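Side-chain contacts in protein Kinase A (Toxoplasma gondii, PDB 5J3U), which binds cyclic AMP in each of two tandem domains and, as in its family, probably restrains the kinase A catalytic subunit until the nucleotide arrives: residues N31-A36 with A121-A126; D145-Y150 with R245-V250; Y169-G174 with V179-E184; A216-E221 with D252-K257. All coordinates share one frame; numbering follows the deposited sequence. Where two conformers were deposited one is given.

Overall arrangement
Two cyclic nucleotide-binding domains follow one another along the chain, and the contacts are shared out between them. Contact 1 closes the first large loop, bringing helix 27-36 against helix 116-138 around the strands of the N-terminal domain. It is complete before any other opens, and its centre lies about 32 Å from that of contact 2. Contact 2 then joins the approach to helix 149-157 to the end of helix 240-246, and contact 3, a short link between strands 169-171 and 179-183, nests inside that loop. Contact 4 crosses contact 2, since segment 216-221 lies inside the loop closed by contact 2 and segment 252-257 beyond it. Contacts 2, 3 and 4 touch through Met247, Leu254, Phe180 and Leu217.

Contact 1 (N31-A36 with A121-A126); sequences NTVILA and AIVKDA
Val33 and Ile122 meet where two helices converge, and the contact divides into a buried side of branched methyls and a more open side around Thr32. On the buried side a single methyl does most of the work: Val33 CG2 lies 3.8 Å from Ile122 CG2 and 3.9 Å from Val123 CG2, so it touches two successive residues of the partner helix. Val33 and Ile122 run past each other in opposite directions, whereas Val33 and Val123 cross at roughly a right angle. The valine presents this methyl because its other branch, CG1, stands anti to the backbone N (chi1 174°), which leaves CG2 beside that nitrogen. Phe22 packs against both valines, and Leu16 of helix 6-18 and Leu114 of strand 109-115 also touch Val33. Such packing joins the helical elements that flank the beta-barrel of a cyclic nucleotide-binding domain: helix 27-36 precedes the barrel strands, and helix 116-138 follows them. The axes of the two short segments pass 10.4 Å apart with a crossing angle of -129°, and the second helix has a wider pi-type turn at 121-123, the very residues that supply Ile122 and Val123. Toward the partly exposed side the fit thins to one methyl pair, Thr32 CG2 with Ile122 CD1 at 3.9 Å. These two side chains cross nearly at right angles. The threonine turns its methyl to the isoleucine and its hydroxyl back along its own helix, where OG1 is hydrogen-bonded to the carbonyl oxygen of Lys28.

Contact 2 (D145-Y150 with R245-V250); sequences DGMDAY and RLMGSV
Met147 reaches across to Met247 and Val250 with its terminal methyl, and the orientation of that one group organises the contact. Its CG lies anti to the carbonyl carbon (chi1 -73°), and beyond it the chain is extended, a straight arm that carries CE into the bend of residues 246-250. There Met147 CE is 3.6 Å from the carbonyl oxygen Leu246 O and equally far from Met247 O, so the methyl rests against two consecutive backbone carbonyls. Met147 CE also meets Val250 CG2 at 3.8 Å, while Met247 SD lies farther off, at 4.1 Å. The two methionines differ in shape: Met147 is stretched toward its partner, whereas Met247 starts away from it and folds at chi2 and chi3. A type II' turn from Met247 to Val250, closed by the backbone bond from Val250 N to Met247 O, brings the valine round to the methyl; Gly248, with positive phi, lies within it. Around this buried contact, Val155 of helix 149-157 packs on Met147 and Leu144 on Met247. The arm thus packs the loop before helix 149-157 onto the junction of helices 240-246 and 250-257, helical elements flanking the barrel of the second cyclic nucleotide-binding domain.

Contact 3 (Y169-G174 with V179-E184); sequences YIVRQG and VFYIVE
A classic beta bulge sets Ile170 and Val171 side by side, both opposite Val227, and turns both side chains onto the ring of Tyr181. Successive residues of a regular strand would point to opposite faces; here the bulge, at a corner of the chain, lets two neighbours serve one aromatic ring. Ile170 makes the better-centred approach. Ile170 CG2 sits 3.8 Å from the centroid of the Tyr181 ring and 14° off the ring normal, a CH-pi contact over the face. A chi1 of -57° sends CG1 to the far side from the carbonyl carbon and leaves CG2 to lie on the ring. Val171 arrives obliquely, and its CG1 lies 3.6 Å from Tyr181 CE2. Both aliphatic side chains run past the tyrosine in the opposite direction. The other face of the ring is met by Val179 CG1, 3.4 Å above the plane and offset toward the rim, so methyls lie over both faces, which probably restricts its tilting. Val171 belongs to the pocket that holds cyclic AMP and lies between ring and ligand, CG1 on the tyrosine and CG2 toward the nucleotide, so Tyr181 and Ile170 form the layer behind a pocket residue. Strand 169-171 pairs with 226-229 in one sheet of the barrel, and strand 179-183 lies between 232-239 and 211-212 in the other. The tyrosine spans the two sheets, with Val235 and Cys237 against it and Phe212 nearby.

Contact 4 (A216-E221 with D252-K257); sequences ALINEE and DLLSKK. With CMP (adenosine-3',5'-cyclic-monophosphate), chain B.
Ile218 and Ser255 bring their backbones closest, with CA atoms 6.9 Å apart, where the short helix 215-219 meets helix 250-257. The first is the helix of the phosphate-binding cassette, with which cyclic nucleotide-binding domains hold the cyclic phosphate, and the second follows the barrel as part of the C-terminal helical region. Helix 215-219 ends before Glu220, whose phi is positive. Ile218 CD1 lies 3.5 Å from Leu254 CB, and the two side chains cross at about a right angle. The isoleucine uses both branches: CD1, at the end of the chain that leaves beside its backbone N (chi1 -66°), goes to the leucine, while Ile218 CG2 lies 3.9 Å from Ser255 OG, where the serine is exposed to solvent. Phe243 of helix 240-246 packs on Ile218 and Leu254 alike and so backs the buried side. The carboxylate of Glu220 is held by salt bridges to Arg240 and Lys244 of that helix. At the start of the cassette helix, where the helix dipole probably favours an anion, the nucleotide is also hydrogen-bonded to Arg223 and Ala224, and the backbone Ala216 N donates to its phosphate oxygen O1P at 3.0 Å with an N-H...O angle of 161°.

Contact 1 (N31-A36 with A121-A126)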
loop_
_atom_site.group_PDB
_atom_site.type_symbol
_atom_site.label_atom_id
_atom_site.label_comp_id
_atom_site.label_asym_id
_atom_site.label_seq_id
_atom_site.Cartn_x
_atom_site.Cartn_y
_atom_site.Cartn_z
ATOM N N ASN A 31 -2.559 13.452 11.386
ATOM C CA ASN A 31 -3.140 14.801 11.493
ATOM C C ASN A 31 -2.095 15.944 11.414
ATOM O O ASN A 31 -2.332 16.953 10.755
ATOM C CB ASN A 31 -4.041 14.920 12.706
ATOM C CG ASN A 31 -4.735 16.246 12.769
ATOM O OD1 ASN A 31 -4.340 17.143 13.542
ATOM N ND2 ASN A 31 -5.748 16.405 11.949
ATOM N N THR A 32 -0.973 15.787 12.068
ATOM C CA THR A 32 0.148 16.720 11.978
ATOM C C THR A 32 0.743 16.868 10.579
ATOM O O THR A 32 0.955 17.962 10.090
ATOM C CB THR A 32 1.194 16.252 12.949
ATOM O OG1 THR A 32 0.621 16.335 14.239
ATOM C CG2 THR A 32 2.501 17.047 12.922
ATOM N N VAL A 33 0.929 15.737 9.901
ATOM C CA VAL A 33 1.285 15.772 8.465
ATOM C C VAL A 33 0.227 16.518 7.652
ATOM O O VAL A 33 0.572 17.393 6.860
ATOM C CB VAL A 33 1.488 14.333 7.872
ATOM C CG1 VAL A 33 1.697 14.424 6.379
ATOM C CG2 VAL A 33 2.641 13.607 8.546
ATOM N N ILE A 34 -1.047 16.241 7.873
ATOM C CA ILE A 34 -2.118 16.937 7.182
ATOM C C ILE A 34 -2.012 18.447 7.438
ATOM O O ILE A 34 -2.080 19.247 6.490
ATOM C CB ILE A 34 -3.518 16.370 7.531
ATOM C CG1 ILE A 34 -3.648 14.960 6.919
ATOM C CG2 ILE A 34 -4.662 17.258 7.041
ATOM C CD1 ILE A 34 -4.865 14.202 7.424
ATOM N N LEU A 35 -1.741 18.814 8.683
ATOM C CA LEU A 35 -1.626 20.275 9.020
ATOM C C LEU A 35 -0.515 20.928 8.187
ATOM O O LEU A 35 -0.676 22.047 7.687
ATOM C CB LEU A 35 -1.321 20.458 10.492
ATOM C CG LEU A 35 -1.257 21.919 10.994
ATOM C CD1 LEU A 35 -2.565 22.635 10.748
ATOM C CD2 LEU A 35 -0.887 21.965 12.450
ATOM N N ALA A 36 0.605 20.224 8.084
ATOM C CA ALA A 36 1.792 20.698 7.361
ATOM C C ALA A 36 1.632 20.755 5.859
ATOM O O ALA A 36 2.315 21.534 5.200
ATOM C CB ALA A 36 3.005 19.893 7.750
ATOM N N ALA A 121 10.882 15.003 10.472
ATOM C CA ALA A 121 10.463 14.947 11.879
ATOM C C ALA A 121 9.416 13.862 12.205
ATOM O O ALA A 121 9.509 13.214 13.226
ATOM C CB ALA A 121 9.905 16.311 12.277
ATOM N N ILE A 122 8.414 13.683 11.345
ATOM C CA ILE A 122 7.218 12.882 11.669
ATOM C C ILE A 122 7.181 11.525 10.956
ATOM O O ILE A 122 6.722 10.549 11.559
ATOM C CB ILE A 122 5.932 13.620 11.292
ATOM C CG1 ILE A 122 5.890 15.032 11.918
ATOM C CG2 ILE A 122 4.673 12.798 11.633
ATOM C CD1 ILE A 122 5.769 15.026 13.439
ATOM N N VAL A 123 7.648 11.482 9.703
ATOM C CA VAL A 123 7.438 10.335 8.816
ATOM C C VAL A 123 8.627 9.402 8.576
ATOM O O VAL A 123 8.448 8.205 8.528
ATOM C CB VAL A 123 6.973 10.769 7.426
ATOM C CG1 VAL A 123 6.383 9.568 6.663
ATOM C CG2 VAL A 123 5.912 11.837 7.505
ATOM N N LYS A 124 9.813 9.964 8.406
ATOM C CA LYS A 124 10.949 9.269 7.759
ATOM C C LYS A 124 11.384 8.020 8.559
ATOM O O LYS A 124 11.459 6.929 8.004
ATOM C CB LYS A 124 12.116 10.218 7.555
ATOM C CG LYS A 124 13.289 9.565 6.849
ATOM C CD LYS A 124 14.424 10.534 6.570
ATOM C CE LYS A 124 15.609 9.750 6.023
ATOM N NZ LYS A 124 16.459 10.638 5.189
ATOM N N ASP A 125 11.643 8.206 9.844
ATOM C CA ASP A 125 12.016 7.095 10.731
ATOM C C ASP A 125 10.927 6.034 10.829
ATOM O O ASP A 125 11.249 4.840 10.727
ATOM C CB ASP A 125 12.431 7.629 12.117
ATOM C CG ASP A 125 13.770 8.428 12.071
ATOM O OD1 ASP A 125 14.480 8.393 11.043
ATOM O OD2 ASP A 125 14.116 9.119 13.070
ATOM N N ALA A 126 9.665 6.441 10.994
ATOM C CA ALA A 126 8.564 5.510 11.108
ATOM C C ALA A 126 8.446 4.663 9.846
ATOM O O ALA A 126 8.232 3.443 9.905
ATOM C CB ALA A 126 7.256 6.231 11.342
#

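Contact 2 (D145-Y150 with R245-V250)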
loop_
_atom_site.group_PDB
_atom_site.type_symbol
_atom_site.label_atom_id
_atom_site.label_comp_id
_atom_site.label_asym_id
_atom_site.label_seq_id
_atom_site.Cartn_x
_atom_site.Cartn_y
_atom_site.Cartn_z
ATOM N N ASP A 145 9.442 -18.474 1.216
ATOM C CA ASP A 145 10.792 -18.962 1.428
ATOM C C ASP A 145 11.591 -19.160 0.147
ATOM O O ASP A 145 12.801 -19.154 0.197
ATOM C CB ASP A 145 10.811 -20.273 2.265
ATOM C CG ASP A 145 10.520 -20.040 3.726
ATOM O OD1 ASP A 145 10.500 -18.858 4.178
ATOM O OD2 ASP A 145 10.287 -21.056 4.432
ATOM N N GLY A 146 10.904 -19.291 -0.974
ATOM C CA GLY A 146 11.573 -19.490 -2.247
ATOM C C GLY A 146 12.081 -18.219 -2.865
ATOM O O GLY A 146 12.964 -18.256 -3.754
ATOM N N MET A 147 11.591 -17.081 -2.361
ATOM C CA MET A 147 11.982 -15.783 -2.935
ATOM C C MET A 147 13.375 -15.452 -2.481
ATOM O O MET A 147 13.767 -15.827 -1.377
ATOM C CB MET A 147 11.080 -14.688 -2.405
ATOM C CG MET A 147 9.692 -14.709 -2.988
ATOM S SD MET A 147 8.680 -13.301 -2.534
ATOM C CE MET A 147 7.290 -13.503 -3.702
ATOM N N ASP A 148 14.103 -14.688 -3.268
ATOM C CA ASP A 148 15.336 -14.165 -2.769
ATOM C C ASP A 148 15.024 -12.838 -2.022
ATOM O O ASP A 148 13.856 -12.403 -1.944
ATOM C CB ASP A 148 16.378 -14.049 -3.864
ATOM C CG ASP A 148 16.062 -12.992 -4.922
ATOM O OD1 ASP A 148 15.299 -12.041 -4.672
ATOM O OD2 ASP A 148 16.626 -13.100 -6.030
ATOM N N ALA A 149 16.060 -12.233 -1.463
ATOM C CA ALA A 149 15.887 -11.048 -0.607
ATOM C C ALA A 149 15.315 -9.914 -1.348
ATOM O O ALA A 149 14.504 -9.181 -0.813
ATOM C CB ALA A 149 17.223 -10.607 0.010
ATOM N N TYR A 150 15.711 -9.755 -2.612
ATOM C CA TYR A 150 15.163 -8.659 -3.395
ATOM C C TYR A 150 13.685 -8.886 -3.722
ATOM O O TYR A 150 12.908 -7.943 -3.616
ATOM C CB TYR A 150 15.975 -8.392 -4.670
ATOM C CG TYR A 150 15.325 -7.306 -5.529
ATOM C CD1 TYR A 150 14.230 -7.618 -6.325
ATOM C CD2 TYR A 150 15.775 -5.967 -5.519
ATOM C CE1 TYR A 150 13.588 -6.659 -7.100
ATOM C CE2 TYR A 150 15.148 -4.997 -6.300
ATOM C CZ TYR A 150 14.037 -5.357 -7.093
ATOM O OH TYR A 150 13.370 -4.457 -7.887
ATOM N N ARG A 245 1.939 -8.987 -9.788
ATOM C CA ARG A 245 3.209 -8.517 -10.368
ATOM C C ARG A 245 4.446 -8.852 -9.563
ATOM O O ARG A 245 5.550 -8.777 -10.118
ATOM C CB ARG A 245 3.133 -7.046 -10.615
ATOM C CG ARG A 245 2.163 -6.748 -11.722
ATOM C CD ARG A 245 2.059 -5.282 -11.954
ATOM N NE ARG A 245 1.192 -5.039 -13.098
ATOM C CZ ARG A 245 0.892 -3.837 -13.567
ATOM N NH1 ARG A 245 1.432 -2.723 -13.035
ATOM N NH2 ARG A 245 0.084 -3.757 -14.620
ATOM N N LEU A 246 4.278 -9.193 -8.275
ATOM C CA LEU A 246 5.407 -9.380 -7.370
ATOM C C LEU A 246 5.564 -10.794 -6.797
ATOM O O LEU A 246 6.666 -11.150 -6.350
ATOM C CB LEU A 246 5.281 -8.417 -6.189
ATOM C CG LEU A 246 5.242 -6.919 -6.460
ATOM C CD1 LEU A 246 5.124 -6.164 -5.151
ATOM C CD2 LEU A 246 6.494 -6.478 -7.202
ATOM N N MET A 247 4.510 -11.609 -6.814
ATOM C CA MET A 247 4.568 -12.902 -6.119
ATOM C C MET A 247 5.209 -13.974 -6.975
ATOM O O MET A 247 5.596 -15.012 -6.462
ATOM C CB MET A 247 3.188 -13.356 -5.636
ATOM C CG MET A 247 2.589 -12.446 -4.553
ATOM S SD MET A 247 3.368 -12.749 -2.928
ATOM C CE MET A 247 2.500 -14.251 -2.539
ATOM N N GLY A 248 5.394 -13.694 -8.267
ATOM C CA GLY A 248 6.060 -14.685 -9.124
ATOM C C GLY A 248 5.507 -16.071 -8.996
ATOM O O GLY A 248 4.293 -16.269 -8.944
ATOM N N SER A 249 6.390 -17.056 -8.941
ATOM C CA SER A 249 5.985 -18.454 -8.895
ATOM C C SER A 249 5.351 -18.861 -7.566
ATOM O O SER A 249 4.739 -19.958 -7.487
ATOM C CB SER A 249 7.166 -19.398 -9.289
ATOM O OG SER A 249 8.072 -19.566 -8.225
ATOM N N VAL A 250 5.384 -17.984 -6.552
ATOM C CA VAL A 250 4.597 -18.276 -5.332
ATOM C C VAL A 250 3.087 -18.423 -5.678
ATOM O O VAL A 250 2.368 -19.151 -5.018
ATOM C CB VAL A 250 4.818 -17.258 -4.221
ATOM C CG1 VAL A 250 4.000 -17.639 -2.993
ATOM C CG2 VAL A 250 6.287 -17.176 -3.865
#

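Contact 3 (Y169-G174 with V179-E184)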
loop_
_atom_site.group_PDB
_atom_site.type_symbol
_atom_site.label_atom_id
_atom_site.label_comp_id
_atom_site.label_asym_id
_atom_site.label_seq_id
_atom_site.Cartn_x
_atom_site.Cartn_y
_atom_site.Cartn_z
ATOM N N TYR A 169 -15.350 -8.636 10.396
ATOM C CA TYR A 169 -15.119 -9.453 9.218
ATOM C C TYR A 169 -14.016 -8.783 8.431
ATOM O O TYR A 169 -14.130 -7.609 8.071
ATOM C CB TYR A 169 -16.398 -9.568 8.341
ATOM C CG TYR A 169 -17.399 -10.555 8.893
ATOM C CD1 TYR A 169 -18.048 -10.291 10.088
ATOM C CD2 TYR A 169 -17.665 -11.762 8.241
ATOM C CE1 TYR A 169 -18.913 -11.214 10.657
ATOM C CE2 TYR A 169 -18.582 -12.677 8.783
ATOM C CZ TYR A 169 -19.197 -12.390 9.987
ATOM O OH TYR A 169 -20.108 -13.334 10.550
ATOM N N ILE A 170 -12.971 -9.528 8.136
ATOM C CA ILE A 170 -11.885 -9.030 7.260
ATOM C C ILE A 170 -12.301 -9.236 5.785
ATOM O O ILE A 170 -12.136 -8.340 4.957
ATOM C CB ILE A 170 -10.550 -9.721 7.600
ATOM C CG1 ILE A 170 -10.222 -9.501 9.082
ATOM C CG2 ILE A 170 -9.397 -9.245 6.690
ATOM C CD1 ILE A 170 -8.984 -10.228 9.524
ATOM N N VAL A 171 -12.812 -10.420 5.468
ATOM C CA VAL A 171 -13.473 -10.684 4.204
ATOM C C VAL A 171 -14.790 -11.395 4.462
ATOM O O VAL A 171 -14.962 -12.093 5.490
ATOM C CB VAL A 171 -12.617 -11.438 3.164
ATOM C CG1 VAL A 171 -11.235 -10.757 2.961
ATOM C CG2 VAL A 171 -12.504 -12.912 3.478
ATOM N N ARG A 172 -15.722 -11.195 3.529
ATOM C CA ARG A 172 -17.038 -11.836 3.567
ATOM C C ARG A 172 -17.247 -12.736 2.339
ATOM O O ARG A 172 -16.913 -12.339 1.206
ATOM C CB ARG A 172 -18.121 -10.746 3.630
ATOM C CG ARG A 172 -17.981 -9.760 4.800
ATOM C CD ARG A 172 -18.917 -8.588 4.742
ATOM N NE ARG A 172 -18.619 -7.598 5.762
ATOM C CZ ARG A 172 -19.102 -7.567 7.000
ATOM N NH1 ARG A 172 -18.695 -6.594 7.824
ATOM N NH2 ARG A 172 -19.988 -8.496 7.439
ATOM N N GLN A 173 -17.831 -13.898 2.554
ATOM C CA GLN A 173 -18.045 -14.851 1.516
ATOM C C GLN A 173 -18.989 -14.219 0.478
ATOM O O GLN A 173 -19.980 -13.582 0.842
ATOM C CB GLN A 173 -18.674 -16.117 2.056
ATOM C CG GLN A 173 -18.876 -17.175 1.021
ATOM C CD GLN A 173 -19.268 -18.549 1.614
ATOM O OE1 GLN A 173 -19.224 -18.767 2.829
ATOM N NE2 GLN A 173 -19.597 -19.461 0.747
ATOM N N GLY A 174 -18.626 -14.362 -0.779
ATOM C CA GLY A 174 -19.396 -13.835 -1.897
ATOM C C GLY A 174 -19.049 -12.418 -2.337
ATOM O O GLY A 174 -19.575 -11.987 -3.339
ATOM N N VAL A 179 -7.610 -8.199 -2.355
ATOM C CA VAL A 179 -6.517 -8.055 -1.330
ATOM C C VAL A 179 -6.097 -9.432 -0.810
ATOM O O VAL A 179 -6.950 -10.291 -0.494
ATOM C CB VAL A 179 -6.955 -7.195 -0.135
ATOM C CG1 VAL A 179 -5.813 -7.057 0.909
ATOM C CG2 VAL A 179 -7.416 -5.843 -0.615
ATOM N N PHE A 180 -4.782 -9.635 -0.705
ATOM C CA PHE A 180 -4.178 -10.832 -0.100
ATOM C C PHE A 180 -3.711 -10.419 1.290
ATOM O O PHE A 180 -3.172 -9.325 1.419
ATOM C CB PHE A 180 -3.006 -11.299 -0.977
ATOM C CG PHE A 180 -2.173 -12.421 -0.398
ATOM C CD1 PHE A 180 -2.692 -13.665 -0.190
ATOM C CD2 PHE A 180 -0.838 -12.199 -0.060
ATOM C CE1 PHE A 180 -1.921 -14.702 0.284
ATOM C CE2 PHE A 180 -0.044 -13.239 0.365
ATOM C CZ PHE A 180 -0.559 -14.489 0.562
ATOM N N TYR A 181 -3.965 -11.268 2.301
ATOM C CA TYR A 181 -3.667 -10.996 3.688
ATOM C C TYR A 181 -2.704 -12.006 4.342
ATOM O O TYR A 181 -2.690 -13.194 4.021
ATOM C CB TYR A 181 -4.975 -11.017 4.494
ATOM C CG TYR A 181 -5.991 -9.995 4.104
ATOM C CD1 TYR A 181 -5.960 -8.714 4.612
ATOM C CD2 TYR A 181 -7.009 -10.322 3.207
ATOM C CE1 TYR A 181 -6.927 -7.773 4.257
ATOM C CE2 TYR A 181 -7.940 -9.396 2.824
ATOM C CZ TYR A 181 -7.915 -8.137 3.355
ATOM O OH TYR A 181 -8.859 -7.199 3.014
ATOM N N ILE A 182 -1.801 -11.507 5.170
ATOM C CA ILE A 182 -0.969 -12.323 6.020
ATOM C C ILE A 182 -1.128 -11.788 7.468
ATOM O O ILE A 182 -1.064 -10.565 7.723
ATOM C CB ILE A 182 0.501 -12.268 5.630
ATOM C CG1 ILE A 182 0.688 -12.349 4.088
ATOM C CG2 ILE A 182 1.208 -13.373 6.373
ATOM C CD1 ILE A 182 2.121 -12.068 3.633
ATOM N N VAL A 183 -1.379 -12.675 8.415
ATOM C CA VAL A 183 -1.612 -12.265 9.748
ATOM C C VAL A 183 -0.229 -11.932 10.337
ATOM O O VAL A 183 0.641 -12.803 10.415
ATOM C CB VAL A 183 -2.237 -13.389 10.612
ATOM C CG1 VAL A 183 -2.385 -12.941 12.033
ATOM C CG2 VAL A 183 -3.618 -13.839 10.072
ATOM N N GLU A 184 -0.076 -10.716 10.792
ATOM C CA GLU A 184 1.181 -10.305 11.483
ATOM C C GLU A 184 1.178 -10.723 12.958
ATOM O O GLU A 184 2.192 -11.199 13.478
ATOM C CB GLU A 184 1.342 -8.785 11.429
ATOM C CG GLU A 184 1.437 -8.206 10.035
ATOM C CD GLU A 184 1.610 -6.671 10.011
ATOM O OE1 GLU A 184 2.548 -6.195 10.741
ATOM O OE2 GLU A 184 0.851 -5.977 9.252
#

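Contact 4 (A216-E221 with D252-K257)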
loop_
_atom_site.group_PDB
_atom_site.type_symbol
_atom_site.label_atom_id
_atom_site.label_comp_id
_atom_site.label_asym_id
_atom_site.label_seq_id
_atom_site.Cartn_x
_atom_site.Cartn_y
_atom_site.Cartn_z
ATOM N N ALA A 216 -9.536 -15.629 -4.299
ATOM C CA ALA A 216 -10.227 -14.676 -5.186
ATOM C C ALA A 216 -9.253 -14.098 -6.212
ATOM O O ALA A 216 -9.633 -13.823 -7.340
ATOM C CB ALA A 216 -10.905 -13.564 -4.414
ATOM N N LEU A 217 -7.985 -13.920 -5.821
ATOM C CA LEU A 217 -6.955 -13.359 -6.727
ATOM C C LEU A 217 -6.520 -14.366 -7.777
ATOM O O LEU A 217 -6.499 -14.030 -8.970
ATOM C CB LEU A 217 -5.710 -12.894 -5.910
ATOM C CG LEU A 217 -5.955 -11.866 -4.811
ATOM C CD1 LEU A 217 -4.656 -11.394 -4.148
ATOM C CD2 LEU A 217 -6.700 -10.669 -5.332
ATOM N N ILE A 218 -6.251 -15.608 -7.366
ATOM C CA ILE A 218 -5.778 -16.640 -8.244
ATOM C C ILE A 218 -6.878 -17.124 -9.186
ATOM O O ILE A 218 -6.603 -17.363 -10.356
ATOM C CB ILE A 218 -5.204 -17.835 -7.490
ATOM C CG1 ILE A 218 -3.930 -17.394 -6.743
ATOM C CG2 ILE A 218 -4.873 -18.985 -8.432
ATOM C CD1 ILE A 218 -3.487 -18.340 -5.660
ATOM N N ASN A 219 -8.089 -17.269 -8.662
ATOM C CA ASN A 219 -9.197 -17.878 -9.423
ATOM C C ASN A 219 -10.122 -16.882 -10.056
ATOM O O ASN A 219 -11.034 -17.272 -10.811
ATOM C CB ASN A 219 -9.999 -18.798 -8.522
ATOM C CG ASN A 219 -9.216 -19.977 -8.032
ATOM O OD1 ASN A 219 -8.343 -20.499 -8.717
ATOM N ND2 ASN A 219 -9.598 -20.472 -6.884
ATOM N N GLU A 220 -9.970 -15.598 -9.723
ATOM C CA GLU A 220 -10.793 -14.542 -10.270
ATOM C C GLU A 220 -12.261 -14.787 -9.933
ATOM O O GLU A 220 -13.121 -14.770 -10.829
ATOM C CB GLU A 220 -10.634 -14.419 -11.794
ATOM C CG GLU A 220 -9.204 -14.467 -12.309
ATOM C CD GLU A 220 -8.313 -13.425 -11.705
ATOM O OE1 GLU A 220 -8.826 -12.535 -10.977
ATOM O OE2 GLU A 220 -7.090 -13.500 -11.972
ATOM N N GLU A 221 -12.502 -15.110 -8.660
ATOM C CA GLU A 221 -13.829 -15.490 -8.176
ATOM C C GLU A 221 -14.147 -14.666 -6.924
ATOM O O GLU A 221 -13.247 -14.101 -6.262
ATOM C CB GLU A 221 -13.844 -16.950 -7.775
ATOM C CG GLU A 221 -13.726 -17.928 -8.910
ATOM C CD GLU A 221 -13.932 -19.355 -8.457
ATOM O OE1 GLU A 221 -14.025 -19.609 -7.249
ATOM O OE2 GLU A 221 -14.022 -20.245 -9.315
ATOM N N ASP A 252 1.933 -20.030 -8.195
ATOM C CA ASP A 252 1.814 -21.457 -8.555
ATOM C C ASP A 252 1.785 -22.318 -7.329
ATOM O O ASP A 252 0.997 -23.282 -7.262
ATOM C CB ASP A 252 2.945 -21.916 -9.495
ATOM C CG ASP A 252 2.996 -21.155 -10.795
ATOM O OD1 ASP A 252 1.943 -20.784 -11.351
ATOM O OD2 ASP A 252 4.114 -20.969 -11.305
ATOM N N LEU A 253 2.627 -22.009 -6.340
ATOM C CA LEU A 253 2.568 -22.744 -5.064
ATOM C C LEU A 253 1.218 -22.610 -4.393
ATOM O O LEU A 253 0.722 -23.564 -3.830
ATOM C CB LEU A 253 3.631 -22.275 -4.067
ATOM C CG LEU A 253 5.102 -22.344 -4.385
ATOM C CD1 LEU A 253 5.893 -21.751 -3.219
ATOM C CD2 LEU A 253 5.538 -23.795 -4.609
ATOM N N LEU A 254 0.674 -21.389 -4.390
ATOM C CA LEU A 254 -0.578 -21.125 -3.757
ATOM C C LEU A 254 -1.705 -21.858 -4.480
ATOM O O LEU A 254 -2.630 -22.397 -3.839
ATOM C CB LEU A 254 -0.853 -19.609 -3.706
ATOM C CG LEU A 254 -0.039 -18.851 -2.646
ATOM C CD1 LEU A 254 -0.242 -17.376 -2.860
ATOM C CD2 LEU A 254 -0.424 -19.263 -1.220
ATOM N N SER A 255 -1.597 -21.920 -5.788
ATOM C CA SER A 255 -2.603 -22.586 -6.613
ATOM C C SER A 255 -2.618 -24.089 -6.322
ATOM O O SER A 255 -3.682 -24.710 -6.122
ATOM C CB SER A 255 -2.345 -22.342 -8.083
ATOM O OG SER A 255 -3.522 -22.632 -8.784
ATOM N N LYS A 256 -1.434 -24.679 -6.258
ATOM C CA LYS A 256 -1.346 -26.110 -5.969
ATOM C C LYS A 256 -1.784 -26.438 -4.526
ATOM O O LYS A 256 -2.478 -27.442 -4.302
ATOM C CB LYS A 256 0.059 -26.635 -6.319
ATOM C CG LYS A 256 0.339 -26.607 -7.836
ATOM C CD LYS A 256 1.645 -27.368 -8.152
ATOM C CE LYS A 256 2.082 -27.315 -9.617
ATOM N NZ LYS A 256 2.873 -26.083 -9.886
ATOM N N LYS A 257 -1.440 -25.590 -3.565
ATOM C CA LYS A 257 -1.862 -25.782 -2.178
ATOM C C LYS A 257 -3.365 -25.614 -1.936
ATOM O O LYS A 257 -3.861 -26.085 -0.921
ATOM C CB LYS A 257 -1.097 -24.888 -1.232
ATOM C CG LYS A 257 0.372 -25.254 -1.169
ATOM C CD LYS A 257 1.167 -24.261 -0.343
ATOM C CE LYS A 257 0.836 -24.341 1.144
ATOM N NZ LYS A 257 1.084 -25.706 1.733
HETATM P P CMP B . -10.622 -16.149 -0.646
HETATM O O1P CMP B . -9.955 -15.078 -1.408
HETATM O O2P CMP B . -11.679 -16.995 -1.365
HETATM O "O5'" CMP B . -11.288 -15.476 0.644
HETATM C "C5'" CMP B . -11.764 -16.364 1.674
HETATM C "C4'" CMP B . -10.509 -17.105 2.142
HETATM O "O4'" CMP B . -10.719 -18.097 3.159
HETATM C "C3'" CMP B . -9.958 -17.960 1.016
HETATM O "O3'" CMP B . -9.463 -17.097 -0.017
HETATM C "C2'" CMP B . -8.943 -18.827 1.715
HETATM O "O2'" CMP B . -7.702 -18.106 1.965
HETATM C "C1'" CMP B . -9.616 -18.968 3.077
HETATM N N9 CMP B . -10.104 -20.293 3.315
HETATM C C8 CMP B . -9.899 -20.945 4.480
HETATM N N7 CMP B . -10.525 -22.182 4.450
HETATM C C5 CMP B . -11.170 -22.285 3.268
HETATM C C6 CMP B . -12.004 -23.310 2.573
HETATM N N6 CMP B . -12.316 -24.503 3.167
HETATM N N1 CMP B . -12.426 -22.984 1.342
HETATM C C2 CMP B . -12.189 -21.808 0.698
HETATM N N3 CMP B . -11.416 -20.838 1.286
HETATM C C4 CMP B . -10.882 -21.036 2.514
#